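Endo-b-1,4-glucanase (Nasutitermes takasagoensis, PDB 1KS8) probably hydrolyses internal beta-1,4-glucosidic linkages in cellulose and related beta-glucans, as a family 9 glycoside hydrolase of the termite. Local coordinates at residues A311-L315 against S423-L428; L72-L76 against G92-V96; Y3-V8 against I335-D341; S345-G349 against G389-P395; M65-A69 against A99-F103. One frame throughout, in Å; residues are numbered along the deposited sequence.

Contact 1 (A311-L315 against S423-L428); sequences AFIML and SALAAL
The ring of Phe312 receives Ser423 on one face in a CH-pi contact: Ser423 CB lies 3.8 Å from the centroid of the Phe312 ring, 25° off the ring normal. The methylene is displaced toward the rim, so that Ser423 CB and Phe312 CE1 come within 3.4 Å. Phe312 reaches over because its CG is anti to the backbone N (chi1 -172°), which turns the ring toward helix 415-430. It also meets Trp74 of helix 62-78 edge-to-face.

The two short segments run in roughly the same direction, 40° apart with axes 9.3 Å from each other. This is consistent with helices 303-319 and 415-430 being neighbours within one ring of the (alpha/alpha)6 barrel of family 9 enzymes.

The aliphatic packing centres on Leu315. Its CD1 methyl fits between two methyls of the opposing helix, 3.8 Å from Ala424 CB and equally 3.8 Å from Ala427 CB, which lie about a turn apart. The small alanines thus let a branched side chain approach close to the backbone, with Leu315 CD1 also lying against Ala424 O. Looser contact follows where Leu315 CD2 faces Leu428 CD2 at 4.4 Å.

No hydrogen bond joins the segments. The one polar side chain, Ser423, turns its hydroxyl to the backbone: OG is bonded to Val71 O on helix 62-78 and weakly to Ala419 O of its own helix.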
# COMPACT_ATOMS: atom_id res chain seq x y z
N ALA A 311 2.49 10.85 8.28
CA ALA A 311 1.43 11.85 8.21
C ALA A 311 0.07 11.19 8.44
O ALA A 311 -0.78 11.74 9.13
CB ALA A 311 1.45 12.56 6.85
N PHE A 312 -0.13 10.01 7.86
CA PHE A 312 -1.41 9.34 8.04
C PHE A 312 -1.61 8.91 9.49
O PHE A 312 -2.72 9.01 10.02
CB PHE A 312 -1.55 8.12 7.13
CG PHE A 312 -2.93 7.53 7.15
CD1 PHE A 312 -4.02 8.29 6.75
CD2 PHE A 312 -3.14 6.25 7.64
CE1 PHE A 312 -5.31 7.78 6.82
CE2 PHE A 312 -4.43 5.73 7.72
CZ PHE A 312 -5.52 6.49 7.31
N ILE A 313 -0.56 8.43 10.14
CA ILE A 313 -0.66 8.03 11.53
C ILE A 313 -1.05 9.26 12.36
O ILE A 313 -1.85 9.17 13.28
CB ILE A 313 0.67 7.43 12.06
CG1 ILE A 313 0.88 6.04 11.46
CG2 ILE A 313 0.65 7.35 13.59
CD1 ILE A 313 -0.20 5.02 11.83
N MET A 314 -0.48 10.41 12.01
CA MET A 314 -0.78 11.65 12.72
C MET A 314 -2.24 12.04 12.53
O MET A 314 -2.90 12.49 13.47
CB MET A 314 0.12 12.78 12.23
CG MET A 314 1.57 12.62 12.67
SD MET A 314 2.57 14.01 12.13
CE MET A 314 4.21 13.31 12.31
N LEU A 315 -2.75 11.88 11.31
CA LEU A 315 -4.13 12.22 11.02
C LEU A 315 -5.08 11.28 11.78
O LEU A 315 -6.14 11.70 12.25
CB LEU A 315 -4.38 12.15 9.51
CG LEU A 315 -3.70 13.31 8.77
CD1 LEU A 315 -3.57 12.99 7.28
CD2 LEU A 315 -4.51 14.58 8.97
N SER A 423 -4.43 7.84 1.48
CA SER A 423 -5.34 7.91 2.61
C SER A 423 -5.20 9.25 3.34
O SER A 423 -6.19 9.79 3.84
CB SER A 423 -5.09 6.74 3.56
OG SER A 423 -5.48 5.53 2.92
N ALA A 424 -3.98 9.79 3.38
CA ALA A 424 -3.74 11.08 4.02
C ALA A 424 -4.43 12.18 3.22
O ALA A 424 -4.97 13.13 3.78
CB ALA A 424 -2.24 11.35 4.12
N LEU A 425 -4.41 12.05 1.89
CA LEU A 425 -5.05 13.03 1.03
C LEU A 425 -6.55 13.03 1.29
O LEU A 425 -7.17 14.09 1.37
CB LEU A 425 -4.77 12.72 -0.44
CG LEU A 425 -3.34 13.01 -0.91
CD1 LEU A 425 -3.10 12.35 -2.26
CD2 LEU A 425 -3.14 14.52 -1.00
N ALA A 426 -7.13 11.84 1.43
CA ALA A 426 -8.56 11.73 1.69
C ALA A 426 -8.88 12.42 3.02
O ALA A 426 -9.91 13.10 3.14
CB ALA A 426 -8.97 10.26 1.76
N ALA A 427 -8.01 12.26 4.00
CA ALA A 427 -8.20 12.88 5.31
C ALA A 427 -8.14 14.41 5.19
O ALA A 427 -8.97 15.11 5.77
CB ALA A 427 -7.14 12.38 6.29
N LEU A 428 -7.16 14.91 4.45
CA LEU A 428 -7.03 16.36 4.28
C LEU A 428 -8.27 16.93 3.61
O LEU A 428 -8.74 18.01 3.97
CB LEU A 428 -5.78 16.69 3.47
CG LEU A 428 -4.47 16.36 4.20
CD1 LEU A 428 -3.29 16.60 3.28
CD2 LEU A 428 -4.35 17.21 5.46

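Contact 2 (L72-L76 against G92-V96); sequences LAWGL and GRKAV
Leu72 and Val96 meet where helices 62-78 and 89-106 pack side by side as an antiparallel pair of the (alpha/alpha)6 barrel, linked by a connection that includes helix 80-85. Their short segments lie 9.8 Å apart at an angle of 152°; the side-chain contacts across the interface are apolar, and no hydrogen bond crosses it.

At the start of the first segment Leu72 lays its CB 4.2 Å from Val96 CG2, while its CD1 branch extends to the methyl of Ala95. Leu72 also touches Tyr16 of helix 5-18.

Ala73, next along, and Val96 are the residues whose CA atoms come nearest each other. The methyl and the backbone N of Ala73 both lie beside Val96 CG2, the N at 3.9 Å. With CG1 of Val96 anti to the N (chi1 170°), CG2 stands anti to the carbonyl carbon and is directed at helix 62-78. Ala161 and Val165 of helix 149-165 touch Ala73 as well.

Leu76, one turn further, has more surface buried by the contact than any other residue of its segment. Its chi1 of -108° departs from a staggered value, which suggests some torsional cost in reaching the opposite helix. Leu76 CD1 packs on Val96 CG2 at 3.7 Å and near the aliphatic CG of Arg93. Gly92 admits this leucine: a CB there would come tightly against Leu76 CD2, and Leu76 CD1 rests on the backbone itself, 3.4 Å from Gly92 O.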
# COMPACT_ATOMS: atom_id res chain seq x y z
N LEU A 72 -5.52 1.48 2.05
CA LEU A 72 -6.46 2.20 1.20
C LEU A 72 -7.87 2.05 1.78
O LEU A 72 -8.62 3.02 1.85
CB LEU A 72 -6.42 1.67 -0.24
CG LEU A 72 -5.17 2.01 -1.07
CD1 LEU A 72 -5.37 1.47 -2.47
CD2 LEU A 72 -4.95 3.53 -1.11
N ALA A 73 -8.23 0.84 2.19
CA ALA A 73 -9.56 0.60 2.76
C ALA A 73 -9.72 1.38 4.06
O ALA A 73 -10.77 1.94 4.34
CB ALA A 73 -9.76 -0.90 3.01
N TRP A 74 -8.66 1.41 4.86
CA TRP A 74 -8.65 2.11 6.14
C TRP A 74 -9.01 3.59 5.93
O TRP A 74 -9.85 4.14 6.65
CB TRP A 74 -7.27 1.97 6.77
CG TRP A 74 -7.11 2.45 8.18
CD1 TRP A 74 -8.09 2.80 9.06
CD2 TRP A 74 -5.87 2.56 8.89
NE1 TRP A 74 -7.54 3.13 10.28
CE2 TRP A 74 -6.18 2.99 10.20
CE3 TRP A 74 -4.53 2.34 8.55
CZ2 TRP A 74 -5.19 3.20 11.17
CZ3 TRP A 74 -3.55 2.56 9.51
CH2 TRP A 74 -3.89 2.98 10.81
N GLY A 75 -8.39 4.22 4.95
CA GLY A 75 -8.68 5.62 4.67
C GLY A 75 -10.08 5.82 4.14
O GLY A 75 -10.73 6.83 4.41
N LEU A 76 -10.56 4.84 3.37
CA LEU A 76 -11.90 4.89 2.79
C LEU A 76 -12.96 4.82 3.89
O LEU A 76 -14.05 5.38 3.76
CB LEU A 76 -12.11 3.73 1.82
CG LEU A 76 -12.15 4.05 0.33
CD1 LEU A 76 -12.33 2.75 -0.45
CD2 LEU A 76 -13.30 5.01 0.03
N GLY A 92 -12.57 4.95 -5.48
CA GLY A 92 -11.86 4.53 -4.28
C GLY A 92 -12.21 3.09 -3.95
O GLY A 92 -11.34 2.28 -3.62
N ARG A 93 -13.50 2.77 -4.03
CA ARG A 93 -13.95 1.41 -3.75
C ARG A 93 -13.36 0.45 -4.79
O ARG A 93 -12.94 -0.65 -4.46
CB ARG A 93 -15.48 1.35 -3.77
CG ARG A 93 -16.11 2.05 -2.58
CD ARG A 93 -17.60 2.23 -2.76
NE ARG A 93 -18.23 2.70 -1.53
CZ ARG A 93 -19.45 3.22 -1.46
NH1 ARG A 93 -20.19 3.34 -2.56
NH2 ARG A 93 -19.94 3.61 -0.29
N LYS A 94 -13.34 0.88 -6.05
CA LYS A 94 -12.80 0.05 -7.12
C LYS A 94 -11.33 -0.28 -6.90
O LYS A 94 -10.88 -1.38 -7.22
CB LYS A 94 -12.95 0.73 -8.48
CG LYS A 94 -14.38 0.81 -8.98
CD LYS A 94 -14.44 1.48 -10.35
CE LYS A 94 -15.86 1.54 -10.88
NZ LYS A 94 -16.46 0.18 -11.00
N ALA A 95 -10.58 0.68 -6.36
CA ALA A 95 -9.15 0.47 -6.11
C ALA A 95 -8.95 -0.62 -5.07
O ALA A 95 -8.02 -1.42 -5.16
CB ALA A 95 -8.51 1.78 -5.65
N VAL A 96 -9.82 -0.65 -4.07
CA VAL A 96 -9.73 -1.67 -3.03
C VAL A 96 -10.17 -3.02 -3.60
O VAL A 96 -9.49 -4.03 -3.42
CB VAL A 96 -10.63 -1.30 -1.83
CG1 VAL A 96 -10.73 -2.48 -0.87
CG2 VAL A 96 -10.08 -0.08 -1.12

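Contact 3 (Y3-V8 against I335-D341); sequences YDYKQV and IDYALGD
Leu339 lies squarely under the ring of Tyr3: its CB stands 3.7 Å from the ring centroid and only 4° off the normal, a CH-pi contact over the centre of the face. The rest of Leu339 fills the tight, buried side. Its CD1 touches both Tyr3 CB and Tyr5 CE1, 3.7 Å from the latter, while CD2 reaches Val8 CG1 at 3.8 Å. Behind them Val8 and Tyr5 rest on helix 415-430. The buried hydroxyl of Tyr5 lies 2.6 Å from Asp336 OD1, which sits at the edge of the Tyr5 ring with its carboxylate nearly coplanar with it; Tyr5 OH also has Gln332 OE1 as a possible partner.

The solvent side is at Tyr3 and Asp341. Tyr3 OH donates to Asp341 OD1 over 2.6 Å, meeting the oxygen on its anti side, 34° out of the carboxylate plane. With CG anti to the carbonyl carbon (chi1 -64°), the Tyr3 ring extends along the C-terminal part of the partner helix to reach this exposed aspartate. It passes close to Gly340, where a CB would clash with the hydroxyl.

An alanine in place of Tyr3, lacking ring and hydroxyl, would probably leave Leu339 CB uncovered and Asp341 OD1 without this donor.

Asp4, turned away from the interface, occupies the N-cap position of helix 5-18, its OD1 accepting from Gln7 N. The contact sets the capped start of that helix, the first of the (alpha/alpha)6 barrel, against the C-terminal part of helix 324-341, including a wider pi-type turn.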
# COMPACT_ATOMS: atom_id res chain seq x y z
N TYR A 3 -2.75 23.82 -2.56
CA TYR A 3 -2.82 22.60 -3.35
C TYR A 3 -4.23 22.03 -3.44
O TYR A 3 -4.99 22.06 -2.47
CB TYR A 3 -1.89 21.54 -2.76
CG TYR A 3 -0.43 21.91 -2.80
CD1 TYR A 3 0.24 22.10 -4.01
CD2 TYR A 3 0.29 22.09 -1.62
CE1 TYR A 3 1.59 22.45 -4.04
CE2 TYR A 3 1.64 22.44 -1.64
CZ TYR A 3 2.28 22.62 -2.86
OH TYR A 3 3.61 22.99 -2.88
N ASP A 4 -4.57 21.51 -4.61
CA ASP A 4 -5.87 20.91 -4.86
C ASP A 4 -5.80 19.45 -4.42
O ASP A 4 -5.57 18.56 -5.25
CB ASP A 4 -6.18 20.98 -6.36
CG ASP A 4 -7.61 20.57 -6.69
OD1 ASP A 4 -8.27 19.97 -5.83
OD2 ASP A 4 -8.05 20.86 -7.82
N TYR A 5 -5.98 19.21 -3.13
CA TYR A 5 -5.91 17.85 -2.59
C TYR A 5 -6.91 16.90 -3.24
O TYR A 5 -6.63 15.71 -3.40
CB TYR A 5 -6.12 17.85 -1.08
CG TYR A 5 -5.12 18.69 -0.33
CD1 TYR A 5 -3.75 18.39 -0.37
CD2 TYR A 5 -5.52 19.80 0.41
CE1 TYR A 5 -2.82 19.17 0.29
CE2 TYR A 5 -4.60 20.59 1.08
CZ TYR A 5 -3.25 20.28 1.02
OH TYR A 5 -2.35 21.08 1.66
N LYS A 6 -8.08 17.42 -3.61
CA LYS A 6 -9.08 16.58 -4.25
C LYS A 6 -8.52 16.01 -5.55
O LYS A 6 -8.69 14.83 -5.85
CB LYS A 6 -10.34 17.38 -4.55
CG LYS A 6 -11.13 17.79 -3.32
CD LYS A 6 -12.38 18.57 -3.71
CE LYS A 6 -13.22 18.92 -2.49
NZ LYS A 6 -12.49 19.78 -1.53
N GLN A 7 -7.84 16.85 -6.33
CA GLN A 7 -7.28 16.39 -7.59
C GLN A 7 -6.07 15.48 -7.37
O GLN A 7 -5.85 14.56 -8.16
CB GLN A 7 -6.90 17.56 -8.49
CG GLN A 7 -6.45 17.13 -9.89
CD GLN A 7 -7.48 16.25 -10.59
OE1 GLN A 7 -7.16 15.16 -11.08
NE2 GLN A 7 -8.72 16.72 -10.65
N VAL A 8 -5.28 15.72 -6.33
CA VAL A 8 -4.13 14.84 -6.11
C VAL A 8 -4.68 13.46 -5.74
O VAL A 8 -4.11 12.44 -6.14
CB VAL A 8 -3.20 15.37 -4.99
CG1 VAL A 8 -1.99 14.45 -4.85
CG2 VAL A 8 -2.73 16.77 -5.33
N ILE A 335 2.74 16.16 3.54
CA ILE A 335 2.08 15.95 2.26
C ILE A 335 2.43 17.12 1.35
O ILE A 335 2.74 16.94 0.17
CB ILE A 335 0.55 15.85 2.44
CG1 ILE A 335 0.21 14.64 3.32
CG2 ILE A 335 -0.13 15.74 1.08
CD1 ILE A 335 0.74 13.31 2.80
N ASP A 336 2.39 18.34 1.90
CA ASP A 336 2.71 19.52 1.10
C ASP A 336 4.15 19.52 0.59
O ASP A 336 4.43 20.08 -0.47
CB ASP A 336 2.44 20.79 1.91
CG ASP A 336 0.95 21.08 2.04
OD1 ASP A 336 0.15 20.37 1.41
OD2 ASP A 336 0.59 22.03 2.77
N TYR A 337 5.06 18.90 1.33
CA TYR A 337 6.43 18.83 0.85
C TYR A 337 6.43 17.97 -0.41
O TYR A 337 7.03 18.33 -1.42
CB TYR A 337 7.37 18.22 1.90
CG TYR A 337 8.81 18.14 1.44
CD1 TYR A 337 9.20 17.20 0.50
CD2 TYR A 337 9.76 19.04 1.92
CE1 TYR A 337 10.52 17.15 0.04
CE2 TYR A 337 11.08 19.00 1.47
CZ TYR A 337 11.45 18.05 0.53
OH TYR A 337 12.74 18.00 0.06
N ALA A 338 5.73 16.83 -0.35
CA ALA A 338 5.66 15.94 -1.50
C ALA A 338 5.03 16.63 -2.70
O ALA A 338 5.39 16.35 -3.85
CB ALA A 338 4.86 14.69 -1.15
N LEU A 339 4.08 17.53 -2.44
CA LEU A 339 3.40 18.23 -3.52
C LEU A 339 4.17 19.41 -4.10
O LEU A 339 3.81 19.92 -5.16
CB LEU A 339 2.02 18.70 -3.05
CG LEU A 339 1.08 17.60 -2.52
CD1 LEU A 339 -0.28 18.20 -2.20
CD2 LEU A 339 0.94 16.50 -3.56
N GLY A 340 5.22 19.86 -3.41
CA GLY A 340 6.00 20.96 -3.95
C GLY A 340 6.57 22.02 -3.03
O GLY A 340 7.33 22.87 -3.48
N ASP A 341 6.23 22.00 -1.74
CA ASP A 341 6.74 23.02 -0.84
C ASP A 341 8.26 23.04 -0.67
O ASP A 341 8.83 24.02 -0.19
CB ASP A 341 6.07 22.91 0.53
CG ASP A 341 4.70 23.55 0.56
OD1 ASP A 341 4.21 23.96 -0.52
OD2 ASP A 341 4.10 23.66 1.65

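Contact 4 (S345-G349 against G389-P395); sequences SFVCG and GALVGGP
Phe346 holds one end of the pairing by its ring, one face of which receives Pro395 CD 3.8 Å from the centroid and 17° off the normal, a CH-pi contact offset toward CZ. At the ring edge Val392 CG2 lies 4.0 Å from Phe346 CD1, and Tyr401 packs edge-to-face with the ring. The backbone of Phe346 is engaged too: Val392 N donates to Phe346 O over 3.2 Å in an almost straight bond (174°), running nearly along the C=O axis. Replacing Phe346 by a serine is likely to open a gap beside Pro395 and leave Val392 CG2 without its aromatic neighbour.

Cys348 secures the other end with backbone bonds. Its N donates to Ala390 O and its O accepts from Gly389 N, each at 2.9 Å between those atoms. The side chain, with SG anti to the carbonyl carbon (chi1 -62°), is directed along the opposing segment, and Cys348 SG rests 3.9 Å from Val392 CG1.

Val392 thus touches both residues, CG1 meeting the sulfur and CG2 the phenyl edge. Between them Val347 and Leu391 form a single antiparallel bridge, a non-hydrogen-bonded pair with CA atoms 4.6 Å apart. Ser345 shapes the approach as an ST turn, OG accepting from Val347 N. Farther along the second loop, Gly394 O is hydrogen-bonded to His410 ND1.

This isolated bridge between two loops adjoins the predicted active site of the family 9 enzyme: the side chain of Val392 is about 7 Å from those of Asp403 and Glu412.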
# COMPACT_ATOMS: atom_id res chain seq x y z
N SER A 345 7.60 19.39 -7.18
CA SER A 345 6.70 18.30 -6.88
C SER A 345 7.44 16.98 -6.99
O SER A 345 8.34 16.83 -7.81
CB SER A 345 5.53 18.30 -7.86
OG SER A 345 4.84 17.06 -7.80
N PHE A 346 7.04 16.02 -6.15
CA PHE A 346 7.62 14.69 -6.18
C PHE A 346 6.53 13.69 -6.54
O PHE A 346 6.67 12.48 -6.32
CB PHE A 346 8.26 14.35 -4.84
CG PHE A 346 9.57 15.06 -4.61
CD1 PHE A 346 10.70 14.68 -5.33
CD2 PHE A 346 9.66 16.13 -3.74
CE1 PHE A 346 11.91 15.37 -5.17
CE2 PHE A 346 10.85 16.83 -3.58
CZ PHE A 346 11.98 16.44 -4.30
N VAL A 347 5.44 14.21 -7.08
CA VAL A 347 4.32 13.40 -7.53
C VAL A 347 4.27 13.52 -9.05
O VAL A 347 4.06 14.60 -9.60
CB VAL A 347 2.98 13.91 -6.94
CG1 VAL A 347 1.82 13.11 -7.52
CG2 VAL A 347 3.01 13.78 -5.42
N CYS A 348 4.48 12.41 -9.74
CA CYS A 348 4.48 12.42 -11.20
C CYS A 348 3.18 12.97 -11.76
O CYS A 348 2.10 12.71 -11.23
CB CYS A 348 4.70 11.00 -11.73
SG CYS A 348 6.30 10.28 -11.27
N GLY A 349 3.29 13.75 -12.83
CA GLY A 349 2.12 14.33 -13.47
C GLY A 349 1.42 15.42 -12.69
O GLY A 349 0.30 15.81 -13.03
N GLY A 389 0.01 10.81 -10.59
CA GLY A 389 -0.24 10.40 -9.22
C GLY A 389 0.82 9.62 -8.46
O GLY A 389 0.73 9.51 -7.24
N ALA A 390 1.82 9.10 -9.16
CA ALA A 390 2.86 8.31 -8.49
C ALA A 390 3.81 9.11 -7.61
O ALA A 390 4.43 10.07 -8.06
CB ALA A 390 3.66 7.53 -9.54
N LEU A 391 3.92 8.69 -6.35
CA LEU A 391 4.83 9.33 -5.40
C LEU A 391 6.18 8.61 -5.51
O LEU A 391 6.26 7.40 -5.29
CB LEU A 391 4.29 9.18 -3.97
CG LEU A 391 5.13 9.79 -2.84
CD1 LEU A 391 5.12 11.31 -2.97
CD2 LEU A 391 4.56 9.37 -1.49
N VAL A 392 7.23 9.34 -5.87
CA VAL A 392 8.55 8.73 -6.00
C VAL A 392 9.27 8.61 -4.66
O VAL A 392 8.80 9.10 -3.64
CB VAL A 392 9.46 9.52 -6.99
CG1 VAL A 392 8.82 9.57 -8.37
CG2 VAL A 392 9.73 10.92 -6.47
N GLY A 393 10.42 7.94 -4.68
CA GLY A 393 11.21 7.78 -3.46
C GLY A 393 11.47 9.15 -2.86
O GLY A 393 11.27 9.37 -1.67
N GLY A 394 11.93 10.08 -3.69
CA GLY A 394 12.16 11.43 -3.20
C GLY A 394 13.59 11.90 -3.12
O GLY A 394 14.50 11.26 -3.65
N PRO A 395 13.81 13.04 -2.45
CA PRO A 395 15.14 13.65 -2.28
C PRO A 395 15.96 12.99 -1.18
O PRO A 395 15.45 12.15 -0.42
CB PRO A 395 14.79 15.09 -1.95
CG PRO A 395 13.59 14.93 -1.08
CD PRO A 395 12.77 13.87 -1.82

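Contact 5 (M65-A69 against A99-F103); sequences MAYTA and ATDYF
Phe103 presents its ring edge to helix 62-78, with Met65 O and Ala69 CB lying at the edge in the ring plane. Of the two edge atoms Ala69 CB is 3.7 Å from Phe103 CE2. One face of the same ring is occupied from within its own helix, Ala99 O standing over the centre, 3.3 Å above the plane. The outermost carbon, Phe103 CZ, pushes down to the backbone, 3.4 Å from Ala66 CA, and its approach is oblique there. The small side chains of Ala66 and Ala69 allow the ring to come so near.

The Tyr102 ring is met obliquely by Met65, whose sulfur lies beside both aromatics. Met65 SD is 4.7 Å from the Tyr102 ring centroid, 54° off its normal, and makes Met-aromatic contacts with both Tyr102 and Phe103. CG is anti to the backbone N, and the chain then bends at its last torsion (chi3 -55°), so that the terminal methyl turns toward Tyr102: Met65 CE reaches Tyr102 CE2 at 3.7 Å.

Farther along, the two helices also meet methyl to methyl, Ala69 CB lying 3.8 Å from Ala99 CB. Helix 149-165 backs this region, Ala158 touching Ala69 and Glu154 touching Ala66. The side chain of Ala66 is also about 7 Å from that of Glu214, a calcium ligand in another structure of this protein; no calcium is bound in this model.

With segment axes 10.4 Å apart and 135° between their directions, this is the antiparallel helix pairing from which the (alpha/alpha)6 barrel is built.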
# COMPACT_ATOMS: atom_id res chain seq x y z
N MET A 65 1.13 -5.92 -1.46
CA MET A 65 -0.16 -5.69 -2.11
C MET A 65 -1.28 -5.70 -1.08
O MET A 65 -2.20 -4.89 -1.14
CB MET A 65 -0.45 -6.75 -3.18
CG MET A 65 -1.46 -6.25 -4.22
SD MET A 65 -2.22 -7.53 -5.23
CE MET A 65 -0.77 -8.34 -5.92
N ALA A 66 -1.20 -6.63 -0.13
CA ALA A 66 -2.21 -6.72 0.92
C ALA A 66 -2.15 -5.48 1.81
O ALA A 66 -3.18 -4.91 2.17
CB ALA A 66 -2.00 -7.99 1.74
N TYR A 67 -0.93 -5.09 2.18
CA TYR A 67 -0.73 -3.90 3.00
C TYR A 67 -1.36 -2.70 2.32
O TYR A 67 -2.06 -1.90 2.94
CB TYR A 67 0.77 -3.65 3.20
CG TYR A 67 1.08 -2.24 3.64
CD1 TYR A 67 0.95 -1.85 4.98
CD2 TYR A 67 1.45 -1.27 2.72
CE1 TYR A 67 1.17 -0.53 5.38
CE2 TYR A 67 1.68 0.05 3.10
CZ TYR A 67 1.53 0.41 4.43
OH TYR A 67 1.73 1.72 4.80
N THR A 68 -1.11 -2.57 1.02
CA THR A 68 -1.66 -1.46 0.25
C THR A 68 -3.18 -1.45 0.35
O THR A 68 -3.79 -0.42 0.61
CB THR A 68 -1.25 -1.57 -1.24
OG1 THR A 68 0.16 -1.40 -1.36
CG2 THR A 68 -1.97 -0.52 -2.07
N ALA A 69 -3.78 -2.62 0.15
CA ALA A 69 -5.23 -2.75 0.21
C ALA A 69 -5.78 -2.37 1.58
O ALA A 69 -6.79 -1.68 1.67
CB ALA A 69 -5.64 -4.18 -0.15
N ALA A 99 -7.81 -5.22 -5.64
CA ALA A 99 -6.89 -6.02 -4.84
C ALA A 99 -7.60 -7.21 -4.19
O ALA A 99 -7.13 -8.34 -4.28
CB ALA A 99 -6.22 -5.16 -3.78
N THR A 100 -8.73 -6.96 -3.54
CA THR A 100 -9.44 -8.04 -2.86
C THR A 100 -10.00 -9.12 -3.79
O THR A 100 -10.07 -10.28 -3.41
CB THR A 100 -10.54 -7.50 -1.92
OG1 THR A 100 -11.46 -6.68 -2.65
CG2 THR A 100 -9.90 -6.67 -0.80
N ASP A 101 -10.39 -8.75 -5.01
CA ASP A 101 -10.88 -9.75 -5.95
C ASP A 101 -9.75 -10.74 -6.20
O ASP A 101 -9.97 -11.95 -6.33
CB ASP A 101 -11.29 -9.13 -7.28
CG ASP A 101 -12.67 -8.52 -7.25
OD1 ASP A 101 -13.42 -8.78 -6.29
OD2 ASP A 101 -13.00 -7.79 -8.21
N TYR A 102 -8.53 -10.22 -6.26
CA TYR A 102 -7.35 -11.04 -6.49
C TYR A 102 -7.05 -11.90 -5.26
O TYR A 102 -6.74 -13.09 -5.39
CB TYR A 102 -6.15 -10.17 -6.83
CG TYR A 102 -4.84 -10.92 -6.89
CD1 TYR A 102 -4.57 -11.82 -7.93
CD2 TYR A 102 -3.88 -10.76 -5.90
CE1 TYR A 102 -3.37 -12.53 -7.97
CE2 TYR A 102 -2.68 -11.46 -5.93
CZ TYR A 102 -2.44 -12.35 -6.97
OH TYR A 102 -1.25 -13.04 -7.00
N PHE A 103 -7.12 -11.32 -4.07
CA PHE A 103 -6.85 -12.09 -2.86
C PHE A 103 -7.80 -13.28 -2.75
O PHE A 103 -7.41 -14.35 -2.28
CB PHE A 103 -6.98 -11.23 -1.60
CG PHE A 103 -6.08 -10.03 -1.59
CD1 PHE A 103 -4.84 -10.06 -2.21
CD2 PHE A 103 -6.47 -8.87 -0.92
CE1 PHE A 103 -3.99 -8.96 -2.18
CE2 PHE A 103 -5.63 -7.76 -0.88
CZ PHE A 103 -4.39 -7.81 -1.51

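In the fold
The N-terminal segment 3-8 opens contact 3, which closes only at 335-341 and so spans most of the chain. Inside that long loop, contact 5 joins helices 62-78 and 89-106 and encloses contact 2 on the same pair, a nested hairpin. Contact 1 opens at 311-315, before contact 3 has closed, and ends at 423-428, so the two cross; they touch through Leu425 and Val8. Contact 4 follows contact 3 in series and is nested within contact 1, linked to helix 324-341 by a probable hydrogen bond between Ala338 O and Phe346 N. Contacts 1 and 2 touch where Ser423 packs on Gly75, tying the C-terminal barrel helices to the early ones.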